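CaaX farnesyltransferase beta subunit Ram1 (Aspergillus fumigatus, PDB 4L9P) probably catalyses, together with its alpha subunit, transfer of a farnesyl group from farnesyl diphosphate to the cysteine of C-terminal CaaX motifs, using a zinc ion. Local coordinates at residues A351-F356 / K362-C367. Residues are numbered along the deposited sequence; the frame is centred on the assembly and turned at random.
Sequences APEGGF and KLVDGC. With ZN (zinc ion), chain J; FII ([(3,7,11-trimethyl-dodeca-2,6,10-trienyloxycarbamoyl)-methyl]-phosphonic acid), chain Q.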
ATOM      1  N   ALA B 351       0.189 -19.160   7.368  1.00  6.31           N
ATOM      2  CA  ALA B 351      -0.431 -20.026   8.417  1.00  6.92           C
ATOM      3  C   ALA B 351       0.677 -20.301   9.398  1.00  7.16           C
ATOM      4  O   ALA B 351       1.815 -20.451   8.982  1.00  7.51           O
ATOM      5  CB  ALA B 351      -0.955 -21.337   7.814  1.00  7.21           C
ATOM      6  N   PRO B 352       0.383 -20.348  10.714  1.00  6.20           N
ATOM      7  CA  PRO B 352      -0.979 -20.419  11.257  1.00  6.53           C
ATOM      8  C   PRO B 352      -1.659 -19.066  11.460  1.00  6.27           C
ATOM      9  O   PRO B 352      -2.852 -19.032  11.773  1.00  6.65           O
ATOM     10  CB  PRO B 352      -0.759 -21.104  12.667  1.00  7.57           C
ATOM     11  CG  PRO B 352       0.649 -20.603  13.018  1.00  7.01           C
ATOM     12  CD  PRO B 352       1.422 -20.676  11.707  1.00  7.86           C
ATOM     13  N   GLU B 353      -0.948 -17.921  11.332  1.00  6.15           N
ATOM     14  CA  GLU B 353      -1.593 -16.655  11.685  1.00  6.07           C
ATOM     15  C   GLU B 353      -2.884 -16.403  10.925  1.00  6.33           C
ATOM     16  O   GLU B 353      -3.846 -15.899  11.523  1.00  7.21           O
ATOM     17  CB  GLU B 353      -0.639 -15.459  11.348  1.00  6.33           C
ATOM     18  CG  GLU B 353       0.714 -15.509  12.046  1.00  7.02           C
ATOM     19  CD  GLU B 353       1.797 -16.111  11.160  1.00  7.06           C
ATOM     20  OE1 GLU B 353       1.699 -17.296  10.773  1.00  7.89           O
ATOM     21  OE2 GLU B 353       2.771 -15.388  10.861  1.00  7.41           O
ATOM     22  N   GLY B 354      -2.910 -16.697   9.620  1.00  6.07           N
ATOM     23  CA  GLY B 354      -4.084 -16.523   8.774  1.00  5.33           C
ATOM     24  C   GLY B 354      -4.163 -15.160   8.114  1.00  4.57           C
ATOM     25  O   GLY B 354      -4.917 -15.048   7.149  1.00  5.22           O
ATOM     26  N   GLY B 355      -3.488 -14.136   8.655  1.00  4.79           N
ATOM     27  CA  GLY B 355      -3.518 -12.820   8.028  1.00  4.47           C
ATOM     28  C   GLY B 355      -2.507 -12.635   6.912  1.00  3.57           C
ATOM     29  O   GLY B 355      -1.856 -13.590   6.448  1.00  4.10           O
ATOM     30  N   PHE B 356      -2.464 -11.387   6.447  1.00  3.91           N
ATOM     31  CA  PHE B 356      -1.580 -11.061   5.321  1.00  4.19           C
ATOM     32  C   PHE B 356      -0.435 -10.215   5.794  1.00  3.34           C
ATOM     33  O   PHE B 356      -0.564  -9.283   6.603  1.00  3.96           O
ATOM     34  CB  PHE B 356      -2.318 -10.204   4.260  1.00  4.52           C
ATOM     35  CG  PHE B 356      -3.577 -10.840   3.714  1.00  4.38           C
ATOM     36  CD1 PHE B 356      -3.546 -12.071   3.066  1.00  5.56           C
ATOM     37  CD2 PHE B 356      -4.757 -10.145   3.785  1.00  4.24           C
ATOM     38  CE1 PHE B 356      -4.718 -12.618   2.517  1.00  6.01           C
ATOM     39  CE2 PHE B 356      -5.924 -10.656   3.176  1.00  5.17           C
ATOM     40  CZ  PHE B 356      -5.916 -11.890   2.562  1.00  6.34           C
ATOM     41  N   LYS B 362       8.308 -10.372   5.547  1.00  4.22           N
ATOM     42  CA  LYS B 362       7.944  -9.532   6.689  1.00  3.72           C
ATOM     43  C   LYS B 362       6.700 -10.113   7.371  1.00  3.57           C
ATOM     44  O   LYS B 362       6.338 -11.274   7.069  1.00  5.41           O
ATOM     45  CB  LYS B 362       7.798  -8.051   6.276  1.00  3.55           C
ATOM     46  CG  LYS B 362       9.162  -7.477   5.793  1.00  4.40           C
ATOM     47  CD  LYS B 362       9.281  -6.017   6.045  1.00  4.89           C
ATOM     48  CE  LYS B 362       9.608  -5.777   7.506  1.00  5.98           C
ATOM     49  NZ  LYS B 362       9.441  -4.350   7.928  1.00  6.55           N
ATOM     50  N   LEU B 363       6.109  -9.385   8.296  1.00  3.40           N
ATOM     51  CA  LEU B 363       5.144 -10.031   9.213  1.00  2.77           C
ATOM     52  C   LEU B 363       3.717  -9.704   8.814  1.00  3.70           C
ATOM     53  O   LEU B 363       3.407  -8.661   8.231  1.00  4.17           O
ATOM     54  CB  LEU B 363       5.369  -9.476  10.621  1.00  3.82           C
ATOM     55  CG  LEU B 363       6.775  -9.689  11.212  1.00  4.89           C
ATOM     56  CD1 LEU B 363       6.872  -9.016  12.580  1.00  6.62           C
ATOM     57  CD2 LEU B 363       7.096 -11.172  11.313  1.00  5.30           C
ATOM     58  N   VAL B 364       2.826 -10.579   9.266  1.00  3.46           N
ATOM     59  CA  VAL B 364       1.391 -10.247   9.129  1.00  3.56           C
ATOM     60  C   VAL B 364       1.003  -8.969   9.875  1.00  4.18           C
ATOM     61  O   VAL B 364       1.647  -8.572  10.854  1.00  3.93           O
ATOM     62  CB  VAL B 364       0.497 -11.416   9.589  1.00  5.05           C
ATOM     63  CG1 VAL B 364       0.733 -12.646   8.695  1.00  6.17           C
ATOM     64  CG2 VAL B 364       0.668 -11.707  11.086  1.00  5.83           C
ATOM     65  N   ASP B 365      -0.078  -8.324   9.424  1.00  3.57           N
ATOM     66  CA  ASP B 365      -0.592  -7.126  10.082  1.00  3.02           C
ATOM     67  C   ASP B 365      -2.040  -6.955   9.646  1.00  2.55           C
ATOM     68  O   ASP B 365      -2.376  -7.075   8.457  1.00  4.14           O
ATOM     69  CB  ASP B 365       0.304  -5.917   9.601  1.00  4.18           C
ATOM     70  CG  ASP B 365      -0.172  -4.595  10.029  1.00  3.47           C
ATOM     71  OD1 ASP B 365      -1.317  -4.392  10.504  1.00  3.19           O
ATOM     72  OD2 ASP B 365       0.618  -3.639   9.937  1.00  4.79           O
ATOM     73  N   GLY B 366      -2.886  -6.761  10.646  1.00  2.48           N
ATOM     74  CA  GLY B 366      -4.320  -6.630  10.379  1.00  4.13           C
ATOM     75  C   GLY B 366      -4.674  -5.530   9.391  1.00  3.50           C
ATOM     76  O   GLY B 366      -5.751  -5.625   8.762  1.00  4.41           O
ATOM     77  N   CYS B 367      -3.855  -4.468   9.204  1.00  3.35           N
ATOM     78  CA  CYS B 367      -4.328  -3.463   8.228  1.00  2.60           C
ATOM     79  C   CYS B 367      -4.255  -3.981   6.773  1.00  3.27           C
ATOM     80  O   CYS B 367      -4.993  -3.482   5.903  1.00  3.52           O
ATOM     81  CB  CYS B 367      -3.591  -2.094   8.373  1.00  3.38           C
ATOM     82  SG  CYS B 367      -1.752  -2.196   7.953  1.00  4.27           S
TER
HETATM   83 ZN    ZN J 601      -0.562  -1.993   9.978  1.00  5.22          ZN
HETATM   84  C1  FII Q 608      -4.236   5.334   0.156  1.00 11.11           C
HETATM   85  C2  FII Q 608      -2.952   5.207   0.933  1.00 10.84           C
HETATM   86  C6  FII Q 608      -2.417   6.461   1.482  1.00 12.73           C
HETATM   87  C10 FII Q 608      -2.154   3.982   0.751  1.00 10.00           C
HETATM   88  C11 FII Q 608      -0.789   3.752   1.399  1.00  9.72           C
HETATM   89  C12 FII Q 608      -1.019   2.860   2.655  1.00  8.89           C
HETATM   90  C15 FII Q 608       0.190   2.119   3.218  1.00 10.93           C
HETATM   91  C18 FII Q 608       0.020   1.235   4.447  1.00 11.22           C
HETATM   92  C22 FII Q 608       1.523   2.658   2.806  1.00 14.30           C
HETATM   93  C23 FII Q 608       2.688   1.711   3.052  1.00 17.67           C
HETATM   94  C24 FII Q 608       3.995   2.383   2.871  1.00 15.94           C
HETATM   95  C27 FII Q 608       5.085   1.604   3.535  1.00 12.41           C
HETATM   96  C30 FII Q 608       5.751   0.558   2.657  1.00 12.96           C
HETATM   97  C34 FII Q 608       5.802   2.331   4.608  1.00 12.41           C
HETATM   98  C35 FII Q 608       7.101   1.832   5.204  1.00 13.03           C
HETATM   99  O36 FII Q 608       6.929   1.463   6.560  1.00 11.83           O
HETATM  100  N42 FII Q 608       5.953   0.535   6.806  1.00 10.47           N
HETATM  101  C43 FII Q 608       6.476  -0.753   6.998  1.00  7.89           C
HETATM  102  O44 FII Q 608       7.676  -1.055   6.907  1.00  8.17           O
HETATM  103  C45 FII Q 608       5.409  -1.776   7.358  1.00  5.97           C
HETATM  104  P46 FII Q 608       5.760  -3.495   6.715  1.00  4.74           P
HETATM  105  O49 FII Q 608       6.149  -3.327   5.295  1.00  5.05           O
HETATM  106  O50 FII Q 608       6.790  -4.119   7.604  1.00  7.34           O
HETATM  107  O51 FII Q 608       4.383  -4.174   6.875  1.00  5.07           O
HETATM  108  O   HOH W   1       3.967 -12.888  10.591  1.00  5.69           O
HETATM  109  O   HOH W   2      -4.053  -9.269   7.609  1.00  4.97           O
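This loop pair belongs to the zinc site of the farnesyltransferase alpha-alpha toroid: 362-367 carries two zinc ligands, and its D365 N donates to F356 O of 351-356 at 3.0 Å. That bond is slightly bent (152° at the hydrogen), with the donor tilted from the carbonyl plane; a V364 CA-H contact reaches the same oxygen. Two waters extend the link: one donates to D365 O and accepts from F356 N, the other donates to E353 OE2 and accepts from V364 N. E353 OE2 also accepts from Q94, so this oxygen of a buried residue has two partners. V364 packs both methyls on 351-356: CG1 lies 3.6 Å from G355 O, while CG2 meets E353 CG at 3.9 Å. The CB of D365 points away from 351-356, and CG lies anti to the backbone N (chi1 173°), which carries the carboxylate to the zinc, bound unequally by OD2 at 2.0 Å and OD1 at 2.6 Å. D365 OD1 caps the turn leading into helix 368-371 by accepting C367 N from above the carboxylate plane, a nearly straight bond (173°) that, with the zinc, should restrict carboxylate rotation. C367 SG, H433 and the bound peptide add further ligands. K362 NZ reaches phosphonate oxygen O50 of the farnesyl diphosphate analogue at 2.7 Å. In sequence the pair falls between helices 338-346 and 368-371; helix 89-105 packs on E353 and L363, helix 403-413 on E353, F356 and V364, and helix 431-444 on C367.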